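Local coordinates for protein benzyl alcohol dehydrogenase (Acinetobacter calcoaceticus, PDB 1F8F) that oxidises aryl alcohols such as benzyl alcohol to the aldehyde with NAD, as expected of a zinc-containing medium-chain alcohol dehydrogenase, at residues E72-G75 with P76-E80; K161-I165 with E166-P170; T79-Q82 with V83-V87. One frame throughout, in Å; residues are numbered along the deposited sequence.

Contact 1 (E72-G75 with P76-E80); sequences EAIG and PNVTE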
ATOM      1  N   GLU A  72      20.397  -1.868 -35.627  1.00 42.78           N
ATOM      2  CA  GLU A  72      20.762  -2.186 -36.965  1.00 48.25           C
ATOM      3  C   GLU A  72      19.596  -2.523 -37.898  1.00 50.34           C
ATOM      4  O   GLU A  72      19.756  -2.583 -39.125  1.00 52.17           O
ATOM      5  CB  GLU A  72      21.599  -3.489 -36.861  1.00 47.09           C
ATOM      6  CG  GLU A  72      22.025  -4.167 -38.115  1.00 50.72           C
ATOM      7  CD  GLU A  72      23.250  -3.676 -38.856  1.00 52.17           C
ATOM      8  OE1 GLU A  72      24.130  -2.930 -38.368  1.00 51.92           O
ATOM      9  OE2 GLU A  72      23.338  -4.096 -40.030  1.00 52.54           O
ATOM     10  N   ALA A  73      18.466  -2.895 -37.330  1.00 50.46           N
ATOM     11  CA  ALA A  73      17.265  -3.250 -38.056  1.00 52.08           C
ATOM     12  C   ALA A  73      16.092  -3.564 -37.101  1.00 51.92           C
ATOM     13  O   ALA A  73      16.286  -4.244 -36.095  1.00 50.61           O
ATOM     14  CB  ALA A  73      17.520  -4.425 -38.994  1.00 51.86           C
ATOM     15  N   ILE A  74      14.923  -3.018 -37.423  1.00 50.97           N
ATOM     16  CA  ILE A  74      13.705  -3.208 -36.656  1.00 49.81           C
ATOM     17  C   ILE A  74      12.695  -4.006 -37.464  1.00 48.88           C
ATOM     18  O   ILE A  74      12.800  -3.938 -38.676  1.00 52.25           O
ATOM     19  CB  ILE A  74      13.003  -1.882 -36.313  1.00 48.49           C
ATOM     20  CG1 ILE A  74      12.788  -1.068 -37.589  1.00 47.27           C
ATOM     21  CG2 ILE A  74      13.787  -1.121 -35.266  1.00 46.85           C
ATOM     22  CD1 ILE A  74      12.099   0.255 -37.328  1.00 46.35           C
ATOM     23  N   GLY A  75      11.777  -4.753 -36.914  1.00 47.38           N
ATOM     24  CA  GLY A  75      10.762  -5.443 -37.716  1.00 44.49           C
ATOM     25  C   GLY A  75       9.697  -4.400 -38.100  1.00 43.68           C
ATOM     26  O   GLY A  75       9.712  -3.222 -37.727  1.00 39.57           O
ATOM     27  N   PRO A  76       8.732  -4.856 -38.894  1.00 44.52           N
ATOM     28  CA  PRO A  76       7.646  -3.998 -39.351  1.00 44.22           C
ATOM     29  C   PRO A  76       6.632  -3.524 -38.328  1.00 44.00           C
ATOM     30  O   PRO A  76       6.128  -2.405 -38.478  1.00 41.47           O
ATOM     31  CB  PRO A  76       7.048  -4.820 -40.475  1.00 44.82           C
ATOM     32  CG  PRO A  76       7.401  -6.251 -40.227  1.00 44.16           C
ATOM     33  CD  PRO A  76       8.655  -6.246 -39.420  1.00 43.25           C
ATOM     34  N   ASN A  77       6.285  -4.243 -37.259  1.00 44.56           N
ATOM     35  CA  ASN A  77       5.347  -3.760 -36.237  1.00 44.28           C
ATOM     36  C   ASN A  77       6.019  -3.036 -35.058  1.00 43.64           C
ATOM     37  O   ASN A  77       5.395  -2.656 -34.042  1.00 40.45           O
ATOM     38  CB  ASN A  77       4.506  -4.915 -35.666  1.00 45.92           C
ATOM     39  CG  ASN A  77       3.893  -5.706 -36.833  1.00 46.44           C
ATOM     40  OD1 ASN A  77       2.994  -5.188 -37.487  1.00 46.21           O
ATOM     41  ND2 ASN A  77       4.383  -6.919 -37.011  1.00 46.26           N
ATOM     42  N   VAL A  78       7.322  -2.760 -35.239  1.00 40.55           N
ATOM     43  CA  VAL A  78       8.083  -2.061 -34.228  1.00 39.42           C
ATOM     44  C   VAL A  78       7.720  -0.577 -34.311  1.00 40.09           C
ATOM     45  O   VAL A  78       7.839   0.005 -35.393  1.00 39.43           O
ATOM     46  CB  VAL A  78       9.597  -2.278 -34.374  1.00 38.20           C
ATOM     47  CG1 VAL A  78      10.342  -1.440 -33.354  1.00 36.58           C
ATOM     48  CG2 VAL A  78       9.985  -3.744 -34.336  1.00 35.57           C
ATOM     49  N   THR A  79       7.274   0.007 -33.180  1.00 37.69           N
ATOM     50  CA  THR A  79       6.876   1.400 -33.271  1.00 37.35           C
ATOM     51  C   THR A  79       7.650   2.276 -32.327  1.00 39.56           C
ATOM     52  O   THR A  79       7.580   3.501 -32.524  1.00 41.08           O
ATOM     53  CB  THR A  79       5.365   1.594 -32.932  1.00 36.90           C
ATOM     54  OG1 THR A  79       5.067   1.123 -31.596  1.00 33.93           O
ATOM     55  CG2 THR A  79       4.437   0.946 -33.941  1.00 32.38           C
ATOM     56  N   GLU A  80       8.275   1.742 -31.276  1.00 40.56           N
ATOM     57  CA  GLU A  80       8.891   2.617 -30.284  1.00 41.49           C
ATOM     58  C   GLU A  80      10.413   2.692 -30.355  1.00 41.28           C
ATOM     59  O   GLU A  80      11.047   3.349 -29.519  1.00 39.07           O
ATOM     60  CB  GLU A  80       8.447   2.221 -28.894  1.00 43.31           C
ATOM     61  CG  GLU A  80       7.020   2.177 -28.434  1.00 44.97           C
ATOM     62  CD  GLU A  80       6.100   3.272 -28.897  1.00 45.98           C
ATOM     63  OE1 GLU A  80       6.203   4.442 -28.515  1.00 45.60           O
ATOM     64  OE2 GLU A  80       5.208   2.964 -29.736  1.00 47.60           O
TER
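Where strand 66-74 runs out, the chain reverses through a type I beta turn from Gly75 to Val78, closed by a weak hydrogen bond of 3.5 Å from Val78 N to Gly75 O. Ile74, just ahead of the turn, meets Val78 at its last position, their CB atoms 3.9 Å apart. The two methyls of Val78 have different neighbours. CG1, anti to the backbone N (chi1 176°), reaches toward Ile74 CG2 at 4.0 Å, while CG2 sits against the backbone of Gly75, 3.3 Å from its N. The ethyl arm of Ile74 is turned off on another course, which leaves CB and the CG2 branch to do the touching. Pro76 occupies the second position of the turn, where its ring fixes a phi of -69° that suits type I geometry. Asn77, at the third position, packs on Asn77 of the second subunit, and Thr79 OG1 bonds to Lys96 of that subunit as well as to Glu80 OE2, at 2.6 Å. Backbone hydrogen bonds between Gly75 and Glu33 and between Asn77 and Gly31 tie the turn to the same chain around the start of strand 33-42. With a long closing bond and one small aliphatic contact, the turn probably owes its shape as much to the proline ring and these backbone bonds as to its own polar chemistry.

Contact 2 (K161-I165 with E166-P170); sequences KDVPI and ELLGP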
ATOM      1  N   LYS A 161      22.408   8.479 -25.584  1.00 45.37           N
ATOM      2  CA  LYS A 161      23.690   8.361 -26.268  1.00 45.92           C
ATOM      3  C   LYS A 161      24.792   9.119 -25.537  1.00 43.76           C
ATOM      4  O   LYS A 161      25.967   9.069 -25.917  1.00 41.02           O
ATOM      5  CB  LYS A 161      23.609   8.910 -27.697  1.00 48.29           C
ATOM      6  CG  LYS A 161      22.753   8.086 -28.644  1.00 51.56           C
ATOM      7  CD  LYS A 161      22.797   8.621 -30.063  1.00 52.44           C
ATOM      8  CE  LYS A 161      21.729   8.071 -30.992  1.00 54.65           C
ATOM      9  NZ  LYS A 161      21.856   6.602 -31.246  1.00 54.91           N
ATOM     10  N   ASP A 162      24.481   9.753 -24.420  1.00 42.95           N
ATOM     11  CA  ASP A 162      25.405  10.547 -23.651  1.00 43.88           C
ATOM     12  C   ASP A 162      26.264   9.757 -22.671  1.00 43.89           C
ATOM     13  O   ASP A 162      26.999  10.371 -21.878  1.00 42.82           O
ATOM     14  CB  ASP A 162      24.648  11.617 -22.849  1.00 44.80           C
ATOM     15  CG  ASP A 162      24.050  12.777 -23.596  1.00 45.67           C
ATOM     16  OD1 ASP A 162      23.952  12.824 -24.842  1.00 46.63           O
ATOM     17  OD2 ASP A 162      23.626  13.739 -22.912  1.00 46.83           O
ATOM     18  N   VAL A 163      26.133   8.439 -22.609  1.00 42.18           N
ATOM     19  CA  VAL A 163      26.929   7.613 -21.710  1.00 39.68           C
ATOM     20  C   VAL A 163      27.502   6.518 -22.589  1.00 38.39           C
ATOM     21  O   VAL A 163      26.822   6.045 -23.502  1.00 38.00           O
ATOM     22  CB  VAL A 163      26.081   7.023 -20.582  1.00 41.08           C
ATOM     23  CG1 VAL A 163      26.852   6.026 -19.718  1.00 40.44           C
ATOM     24  CG2 VAL A 163      25.526   8.097 -19.648  1.00 39.87           C
ATOM     25  N   PRO A 164      28.753   6.144 -22.361  1.00 37.19           N
ATOM     26  CA  PRO A 164      29.414   5.125 -23.178  1.00 36.16           C
ATOM     27  C   PRO A 164      28.539   3.892 -23.254  1.00 33.22           C
ATOM     28  O   PRO A 164      28.186   3.472 -22.158  1.00 27.68           O
ATOM     29  CB  PRO A 164      30.716   4.863 -22.419  1.00 36.65           C
ATOM     30  CG  PRO A 164      30.985   6.135 -21.676  1.00 37.49           C
ATOM     31  CD  PRO A 164      29.639   6.696 -21.302  1.00 37.26           C
ATOM     32  N   ILE A 165      28.144   3.278 -24.355  1.00 33.93           N
ATOM     33  CA  ILE A 165      27.184   2.176 -24.345  1.00 30.92           C
ATOM     34  C   ILE A 165      27.739   0.861 -23.834  1.00 32.97           C
ATOM     35  O   ILE A 165      27.052  -0.109 -23.441  1.00 30.62           O
ATOM     36  CB  ILE A 165      26.549   2.009 -25.745  1.00 30.64           C
ATOM     37  CG1 ILE A 165      25.442   0.938 -25.853  1.00 25.65           C
ATOM     38  CG2 ILE A 165      27.623   1.704 -26.785  1.00 27.69           C
ATOM     39  CD1 ILE A 165      24.279   1.225 -24.946  1.00 24.29           C
ATOM     40  N   GLU A 166      29.065   0.683 -23.742  1.00 31.59           N
ATOM     41  CA  GLU A 166      29.677  -0.576 -23.320  1.00 33.10           C
ATOM     42  C   GLU A 166      29.524  -0.934 -21.841  1.00 31.33           C
ATOM     43  O   GLU A 166      29.448  -2.070 -21.420  1.00 31.30           O
ATOM     44  CB  GLU A 166      31.158  -0.659 -23.704  1.00 36.15           C
ATOM     45  CG  GLU A 166      31.997   0.442 -23.086  1.00 40.18           C
ATOM     46  CD  GLU A 166      32.223   1.616 -23.992  1.00 45.49           C
ATOM     47  OE1 GLU A 166      31.287   2.096 -24.722  1.00 46.45           O
ATOM     48  OE2 GLU A 166      33.359   2.160 -23.995  1.00 49.15           O
ATOM     49  N   LEU A 167      29.366   0.116 -21.042  1.00 28.75           N
ATOM     50  CA  LEU A 167      29.126   0.043 -19.607  1.00 30.36           C
ATOM     51  C   LEU A 167      27.715  -0.288 -19.157  1.00 29.68           C
ATOM     52  O   LEU A 167      27.557  -0.658 -17.982  1.00 26.94           O
ATOM     53  CB  LEU A 167      29.506   1.468 -19.176  1.00 34.80           C
ATOM     54  CG  LEU A 167      29.892   1.870 -17.785  1.00 40.20           C
ATOM     55  CD1 LEU A 167      30.837   0.895 -17.095  1.00 39.48           C
ATOM     56  CD2 LEU A 167      30.556   3.255 -17.799  1.00 41.52           C
ATOM     57  N   LEU A 168      26.655  -0.194 -19.978  1.00 28.06           N
ATOM     58  CA  LEU A 168      25.267  -0.437 -19.525  1.00 28.17           C
ATOM     59  C   LEU A 168      24.589  -1.765 -19.637  1.00 26.17           C
ATOM     60  O   LEU A 168      23.553  -2.034 -18.974  1.00 26.39           O
ATOM     61  CB  LEU A 168      24.331   0.551 -20.258  1.00 28.36           C
ATOM     62  CG  LEU A 168      24.736   2.024 -20.116  1.00 31.50           C
ATOM     63  CD1 LEU A 168      23.693   2.841 -20.848  1.00 31.78           C
ATOM     64  CD2 LEU A 168      24.835   2.493 -18.654  1.00 30.45           C
ATOM     65  N   GLY A 169      25.133  -2.753 -20.375  1.00 25.25           N
ATOM     66  CA  GLY A 169      24.581  -4.099 -20.421  1.00 22.46           C
ATOM     67  C   GLY A 169      24.150  -4.675 -19.087  1.00 24.50           C
ATOM     68  O   GLY A 169      23.067  -5.292 -18.899  1.00 24.51           O
ATOM     69  N   PRO A 170      25.019  -4.662 -18.078  1.00 23.18           N
ATOM     70  CA  PRO A 170      24.757  -5.244 -16.762  1.00 21.57           C
ATOM     71  C   PRO A 170      23.507  -4.736 -16.092  1.00 23.23           C
ATOM     72  O   PRO A 170      22.873  -5.395 -15.255  1.00 19.44           O
ATOM     73  CB  PRO A 170      26.026  -4.872 -15.966  1.00 21.92           C
ATOM     74  CG  PRO A 170      27.092  -4.878 -17.046  1.00 21.73           C
ATOM     75  CD  PRO A 170      26.406  -4.118 -18.170  1.00 20.51           C
TER
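A chi1 of 60° and a bend at chi2 (-97°) fold the Glu166 side chain back over Pro164, and a chi1 of -176° sends the CG1 arm of Ile165 out toward the side where Leu168 lies. The setting is the connection between strand 156-159 and helix 174-186 of this medium-chain dehydrogenase, ahead of the zinc ligand Cys173; from Glu166 onward the backbone has helical angles without regular helical bonding. A single weak hydrogen bond, 3.5 Å from Leu168 N to Ile165 O, closes the bend. Ile165 O also takes a hydrogen bond from Ser68 OG, so a strand of the sheet shares the carbonyl with the bend.

The Glu166 carboxylate lies beside the proline ring, with OE1 3.6 Å from Pro164 CB. That is a van der Waals contact: the neighbouring Ile165 N, although close to OE1, is badly directed for a bond. On the other side of the bend the aliphatic groups gather. Leu168 sends CD1 toward Ile165 CD1 at 4.4 Å, and it also packs on Val88, while Ile165 reaches His86 and Val39. Val163 and Leu167 both rest on Tyr332 of helix 321-333, so the bend is wedged between that helix and the mixed sheet that holds strands 33-42 and 86-89. The chain then runs on toward Cys173, which binds a zinc ion together with Cys44 and His65. Across the bend, the branch tips of Val163 and Leu168 meet with CG1 of the valine 4.2 Å from CD2 of the leucine.

Contact 3 (T79-Q82 with V83-V87); sequences TELQ and VGDHV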
ATOM      1  N   THR A  79       7.274   0.007 -33.180  1.00 37.69           N
ATOM      2  CA  THR A  79       6.876   1.400 -33.271  1.00 37.35           C
ATOM      3  C   THR A  79       7.650   2.276 -32.327  1.00 39.56           C
ATOM      4  O   THR A  79       7.580   3.501 -32.524  1.00 41.08           O
ATOM      5  CB  THR A  79       5.365   1.594 -32.932  1.00 36.90           C
ATOM      6  OG1 THR A  79       5.067   1.123 -31.596  1.00 33.93           O
ATOM      7  CG2 THR A  79       4.437   0.946 -33.941  1.00 32.38           C
ATOM      8  N   GLU A  80       8.275   1.742 -31.276  1.00 40.56           N
ATOM      9  CA  GLU A  80       8.891   2.617 -30.284  1.00 41.49           C
ATOM     10  C   GLU A  80      10.413   2.692 -30.355  1.00 41.28           C
ATOM     11  O   GLU A  80      11.047   3.349 -29.519  1.00 39.07           O
ATOM     12  CB  GLU A  80       8.447   2.221 -28.894  1.00 43.31           C
ATOM     13  CG  GLU A  80       7.020   2.177 -28.434  1.00 44.97           C
ATOM     14  CD  GLU A  80       6.100   3.272 -28.897  1.00 45.98           C
ATOM     15  OE1 GLU A  80       6.203   4.442 -28.515  1.00 45.60           O
ATOM     16  OE2 GLU A  80       5.208   2.964 -29.736  1.00 47.60           O
ATOM     17  N   LEU A  81      11.028   2.063 -31.318  1.00 42.32           N
ATOM     18  CA  LEU A  81      12.476   2.061 -31.483  1.00 44.97           C
ATOM     19  C   LEU A  81      12.903   2.273 -32.940  1.00 47.52           C
ATOM     20  O   LEU A  81      12.275   1.711 -33.848  1.00 45.86           O
ATOM     21  CB  LEU A  81      12.949   0.680 -31.022  1.00 43.05           C
ATOM     22  CG  LEU A  81      12.846   0.235 -29.561  1.00 41.12           C
ATOM     23  CD1 LEU A  81      13.064  -1.252 -29.369  1.00 37.61           C
ATOM     24  CD2 LEU A  81      13.849   1.047 -28.760  1.00 40.16           C
ATOM     25  N   GLN A  82      14.002   2.985 -33.225  1.00 50.73           N
ATOM     26  CA  GLN A  82      14.496   3.163 -34.606  1.00 51.78           C
ATOM     27  C   GLN A  82      15.985   2.831 -34.757  1.00 50.82           C
ATOM     28  O   GLN A  82      16.755   2.829 -33.795  1.00 47.29           O
ATOM     29  CB  GLN A  82      14.246   4.549 -35.186  1.00 52.61           C
ATOM     30  CG  GLN A  82      14.669   5.692 -34.283  1.00 56.27           C
ATOM     31  CD  GLN A  82      13.773   6.915 -34.318  1.00 58.69           C
ATOM     32  OE1 GLN A  82      14.073   7.975 -33.737  1.00 58.78           O
ATOM     33  NE2 GLN A  82      12.640   6.745 -35.019  1.00 58.72           N
ATOM     34  N   VAL A  83      16.365   2.533 -36.002  1.00 51.26           N
ATOM     35  CA  VAL A  83      17.724   2.175 -36.404  1.00 50.04           C
ATOM     36  C   VAL A  83      18.720   3.165 -35.847  1.00 48.60           C
ATOM     37  O   VAL A  83      18.472   4.372 -35.990  1.00 49.46           O
ATOM     38  CB  VAL A  83      17.827   2.120 -37.940  1.00 50.76           C
ATOM     39  CG1 VAL A  83      19.248   1.837 -38.429  1.00 51.17           C
ATOM     40  CG2 VAL A  83      16.879   1.064 -38.476  1.00 50.36           C
ATOM     41  N   GLY A  84      19.760   2.708 -35.144  1.00 47.87           N
ATOM     42  CA  GLY A  84      20.672   3.693 -34.538  1.00 47.08           C
ATOM     43  C   GLY A  84      20.451   3.963 -33.062  1.00 46.89           C
ATOM     44  O   GLY A  84      21.361   4.526 -32.411  1.00 46.52           O
ATOM     45  N   ASP A  85      19.292   3.653 -32.469  1.00 43.45           N
ATOM     46  CA  ASP A  85      19.158   3.827 -31.022  1.00 41.40           C
ATOM     47  C   ASP A  85      20.181   2.924 -30.323  1.00 37.68           C
ATOM     48  O   ASP A  85      20.568   1.876 -30.831  1.00 37.14           O
ATOM     49  CB  ASP A  85      17.752   3.473 -30.541  1.00 44.30           C
ATOM     50  CG  ASP A  85      16.674   4.466 -30.933  1.00 47.11           C
ATOM     51  OD1 ASP A  85      16.974   5.663 -31.142  1.00 49.14           O
ATOM     52  OD2 ASP A  85      15.474   4.129 -31.045  1.00 47.68           O
ATOM     53  N   HIS A  86      20.648   3.338 -29.188  1.00 36.65           N
ATOM     54  CA  HIS A  86      21.508   2.684 -28.225  1.00 37.40           C
ATOM     55  C   HIS A  86      20.596   1.931 -27.242  1.00 35.66           C
ATOM     56  O   HIS A  86      19.688   2.610 -26.710  1.00 38.34           O
ATOM     57  CB  HIS A  86      22.270   3.720 -27.390  1.00 38.61           C
ATOM     58  CG  HIS A  86      23.409   4.363 -28.135  1.00 42.49           C
ATOM     59  ND1 HIS A  86      24.508   4.901 -27.489  1.00 42.06           N
ATOM     60  CD2 HIS A  86      23.643   4.516 -29.474  1.00 41.90           C
ATOM     61  CE1 HIS A  86      25.345   5.378 -28.402  1.00 43.20           C
ATOM     62  NE2 HIS A  86      24.852   5.148 -29.614  1.00 42.40           N
ATOM     63  N   VAL A  87      20.757   0.657 -26.974  1.00 31.39           N
ATOM     64  CA  VAL A  87      19.879  -0.119 -26.133  1.00 29.09           C
ATOM     65  C   VAL A  87      20.562  -1.078 -25.145  1.00 30.58           C
ATOM     66  O   VAL A  87      21.723  -1.519 -25.215  1.00 27.89           O
ATOM     67  CB  VAL A  87      18.912  -0.988 -26.994  1.00 28.74           C
ATOM     68  CG1 VAL A  87      17.860  -0.189 -27.796  1.00 26.87           C
ATOM     69  CG2 VAL A  87      19.724  -1.803 -28.008  1.00 25.87           C
TER
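Leu81 is the first residue to touch, reached through Thr79 and Glu80, whose backbone N atoms are both bonded to Glu153. Its side chain swings inward, and CD2 serves two neighbours: Val87 CG1 at 4.3 Å and, at a similar distance, the carboxylate of Asp85. Leu81 also packs on Ile71, Thr156 and Lys158, which places it over the sheet formed by strands 66-74, 86-89 and 156-159. Next comes Gln82, whose backbone is gripped from both ends. Its N gives a nearly straight hydrogen bond (177°) to Asp85 OD2 at 2.9 Å, the oxygen being approached from above the carboxylate plane, 48° out of it. Its O receives Asp85 N at 3.0 Å, which closes a type II beta turn from Gln82 to Asp85. The Gln82 side chain runs past the same aspartate, with CG 3.7 Å from OD2.

Asp85 can close this ring because its chi1 of -72° sets CG beside its own backbone N, so that the carboxylate reaches back to the residue at the start of the turn. Gly84 has the positive phi expected at the third position of a type II turn. Within the turn, Gly84 and Asp85 bond through their backbones to Ile71; past it, His86 bonds to Val159, carrying the chain into strand 86-89. Lys158 makes a long, weak ion pair with Asp85 OD1. One aspartate thus binds the first residue of the turn through backbone and side chain together, and the donated N-H, with the distant lysine, would be expected to favour its charged form.

Overall arrangement
Contacts 1 and 3 are the two ends of one excursion between neighbouring antiparallel strands, 66-74 and 86-89; they share Thr79 and Glu80, and Ile74 CG2 packs on Leu81 O. Contact 1 is at the surface and contact 3 partly buried, and their common residues reach the second subunit. Contact 2 is deeper, its centre about 21 Å from that of contact 1 and about 15 Å from that of contact 3; it touches contact 3 where Ile165 packs on Val87, with Lys161 lying against His86. The chemistry follows: a weakly closed proline turn in contact 1, a carboxylate-braced turn in contact 3, and mostly aliphatic packing against sheet and helix in contact 2.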